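Local coordinates for protein vinylacetyl-CoA Delta-isomerase (Nitrosopumilus maritimus SCM1, PDB 6VJR) that probably dehydrates 4-hydroxybutyryl-CoA and isomerises vinylacetyl-CoA, using bound FAD and a [4Fe-4S] cluster, at residues Y20-L25 and S232-S237. Sequence-based numbering, arbitrary orientation. Where two conformers were deposited one is given.
Sequences YLFGEL and SCDTRS. With NA (sodium ion), chain K; NA (sodium ion), chain L.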
loop_
_atom_site.group_PDB
_atom_site.type_symbol
_atom_site.label_atom_id
_atom_site.label_comp_id
_atom_site.label_asym_id
_atom_site.label_seq_id
_atom_site.Cartn_x
_atom_site.Cartn_y
_atom_site.Cartn_z
ATOM N N TYR A 20 -9.195 40.355 9.137
ATOM C CA TYR A 20 -10.595 39.977 8.988
ATOM C C TYR A 20 -10.781 38.508 9.347
ATOM O O TYR A 20 -10.072 37.667 8.810
ATOM C CB TYR A 20 -11.080 40.222 7.562
ATOM C CG TYR A 20 -11.232 41.700 7.270
ATOM C CD1 TYR A 20 -12.242 42.449 7.851
ATOM C CD2 TYR A 20 -10.349 42.345 6.439
ATOM C CE1 TYR A 20 -12.371 43.805 7.618
ATOM C CE2 TYR A 20 -10.500 43.687 6.167
ATOM C CZ TYR A 20 -11.506 44.431 6.761
ATOM O OH TYR A 20 -11.633 45.791 6.585
ATOM N N LEU A 21 -11.745 38.234 10.251
ATOM C CA LEU A 21 -12.144 36.872 10.594
ATOM C C LEU A 21 -13.647 36.861 10.799
ATOM O O LEU A 21 -14.161 37.589 11.642
ATOM C CB LEU A 21 -11.389 36.434 11.852
ATOM C CG LEU A 21 -11.806 35.099 12.479
ATOM C CD1 LEU A 21 -11.810 33.953 11.496
ATOM C CD2 LEU A 21 -10.855 34.818 13.607
ATOM N N PHE A 22 -14.357 36.040 10.002
ATOM C CA PHE A 22 -15.800 35.943 10.075
ATOM C C PHE A 22 -16.467 37.299 9.872
ATOM O O PHE A 22 -17.521 37.588 10.479
ATOM C CB PHE A 22 -16.254 35.333 11.405
ATOM C CG PHE A 22 -15.780 33.918 11.639
ATOM C CD1 PHE A 22 -15.917 32.936 10.661
ATOM C CD2 PHE A 22 -15.250 33.560 12.875
ATOM C CE1 PHE A 22 -15.501 31.637 10.912
ATOM C CE2 PHE A 22 -14.789 32.266 13.110
ATOM C CZ PHE A 22 -14.898 31.317 12.101
ATOM N N GLY A 23 -15.901 38.081 8.943
ATOM C CA GLY A 23 -16.494 39.337 8.525
ATOM C C GLY A 23 -16.353 40.465 9.548
ATOM O O GLY A 23 -17.091 41.445 9.455
ATOM N N GLU A 24 -15.434 40.319 10.510
ATOM C CA GLU A 24 -15.215 41.340 11.509
ATOM C C GLU A 24 -13.718 41.614 11.592
ATOM O O GLU A 24 -12.924 40.707 11.375
ATOM C CB GLU A 24 -15.711 40.858 12.864
ATOM C CG GLU A 24 -17.195 40.547 12.900
ATOM C CD GLU A 24 -18.128 41.737 12.959
ATOM O OE1 GLU A 24 -19.338 41.468 12.844
ATOM O OE2 GLU A 24 -17.666 42.907 13.081
ATOM N N LEU A 25 -13.375 42.873 11.887
ATOM C CA LEU A 25 -12.012 43.203 12.238
ATOM C C LEU A 25 -11.677 42.668 13.628
ATOM O O LEU A 25 -12.426 42.842 14.581
ATOM C CB LEU A 25 -11.878 44.705 12.249
ATOM C CG LEU A 25 -11.763 45.401 10.894
ATOM C CD1 LEU A 25 -11.942 46.913 11.061
ATOM C CD2 LEU A 25 -10.472 45.113 10.194
ATOM N N SER A 232 -11.169 23.166 9.992
ATOM C CA SER A 232 -12.091 22.159 10.496
ATOM C C SER A 232 -12.268 22.307 12.014
ATOM O O SER A 232 -11.292 22.307 12.725
ATOM C CB SER A 232 -11.658 20.774 10.132
ATOM O OG SER A 232 -12.622 19.866 10.644
ATOM N N CYS A 233 -13.506 22.487 12.496
ATOM C CA CYS A 233 -13.791 22.585 13.926
ATOM C C CYS A 233 -13.242 23.863 14.564
ATOM O O CYS A 233 -13.172 23.945 15.809
ATOM C CB CYS A 233 -13.325 21.348 14.723
ATOM S SG CYS A 233 -14.112 19.826 14.196
ATOM N N ASP A 234 -12.938 24.885 13.746
ATOM C CA ASP A 234 -12.323 26.121 14.238
ATOM C C ASP A 234 -13.105 26.703 15.428
ATOM O O ASP A 234 -12.523 27.079 16.448
ATOM C CB ASP A 234 -12.171 27.137 13.118
ATOM C CG ASP A 234 -13.349 27.372 12.167
ATOM O OD1 ASP A 234 -14.498 26.918 12.464
ATOM O OD2 ASP A 234 -13.108 27.942 11.077
ATOM N N THR A 235 -14.422 26.788 15.286
ATOM C CA THR A 235 -15.235 27.530 16.226
ATOM C C THR A 235 -15.425 26.817 17.556
ATOM O O THR A 235 -15.914 27.449 18.497
ATOM C CB THR A 235 -16.551 27.986 15.623
ATOM O OG1 THR A 235 -17.235 26.804 15.245
ATOM C CG2 THR A 235 -16.340 28.979 14.487
ATOM N N ARG A 236 -14.966 25.557 17.694
ATOM C CA ARG A 236 -15.022 24.952 19.006
ATOM C C ARG A 236 -14.197 25.763 19.999
ATOM O O ARG A 236 -14.475 25.757 21.216
ATOM C CB ARG A 236 -14.530 23.511 18.986
ATOM C CG ARG A 236 -15.505 22.628 18.221
ATOM C CD ARG A 236 -15.178 21.194 18.365
ATOM N NE ARG A 236 -15.994 20.300 17.542
ATOM C CZ ARG A 236 -15.925 18.989 17.555
ATOM N NH1 ARG A 236 -15.140 18.388 18.400
ATOM N NH2 ARG A 236 -16.660 18.238 16.715
ATOM N N SER A 237 -13.133 26.376 19.491
ATOM C CA SER A 237 -12.266 27.210 20.302
ATOM C C SER A 237 -13.044 28.340 20.976
ATOM O O SER A 237 -12.648 28.781 22.045
ATOM C CB SER A 237 -11.140 27.788 19.471
ATOM O OG SER A 237 -11.643 28.677 18.478
HETATM NA NA NA K . -14.145 25.198 23.455
HETATM NA NA NA L . -11.371 28.657 24.072
HETATM O O HOH W 1 -12.192 26.352 24.054
HETATM O O HOH W 2 -16.213 23.738 23.460
HETATM O O HOH W 3 -9.230 28.961 22.804
HETATM O O HOH W 4 -9.771 27.929 26.014
HETATM O O HOH W 5 -10.998 30.387 25.075
#
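Asp234 OD2 takes a salt bridge from Arg230 NE and a hydrogen bond from the backbone N of Gln231, and the Phe22 ring comes up to it edge on. Asp234 OD2 lies near the plane of the Phe22 ring, at its edge, 4.0 Å from CZ, and the ring and carboxylate planes are 83° apart. The closest touch is nonpolar: Phe22 CZ is 3.6 Å from Thr235 CG2, and the methyl reaches the end of the ring obliquely. No hydrogen bond joins the two segments, and the buried surface is only 90 Å².

Phe22 sits in the type I' turn from Leu21 to Glu24, the tight turn of a beta hairpin. Its CG stands anti to the carbonyl carbon, beside the backbone N (chi1 -62°), and from there the ring extends to 232-237. Leu21 CD1 lies over one face of the Phe22 ring, 3.7 Å above its plane and offset toward the rim. Asp396 of the second subunit accepts hydrogen bonds from the backbone N of Phe22 and Gly23, so the hairpin turn also lies at a subunit interface.

In 232-237, Ser237 N donates to Asp234 O at 3.2 Å and closes the 3-10 turn. The turn also presents carbonyls to two sodium ions. Arg236 O binds one, at a site completed by Glu239 O, Gly241 O, Asp245 OD1 and two waters; Ser237 O binds the other. One water bridges the ions.

Strand 19-21 pairs antiparallel with 24-25 and parallel with 224-228. The contact thus links the hairpin tip to the loop between strands 224-228 and 254-259.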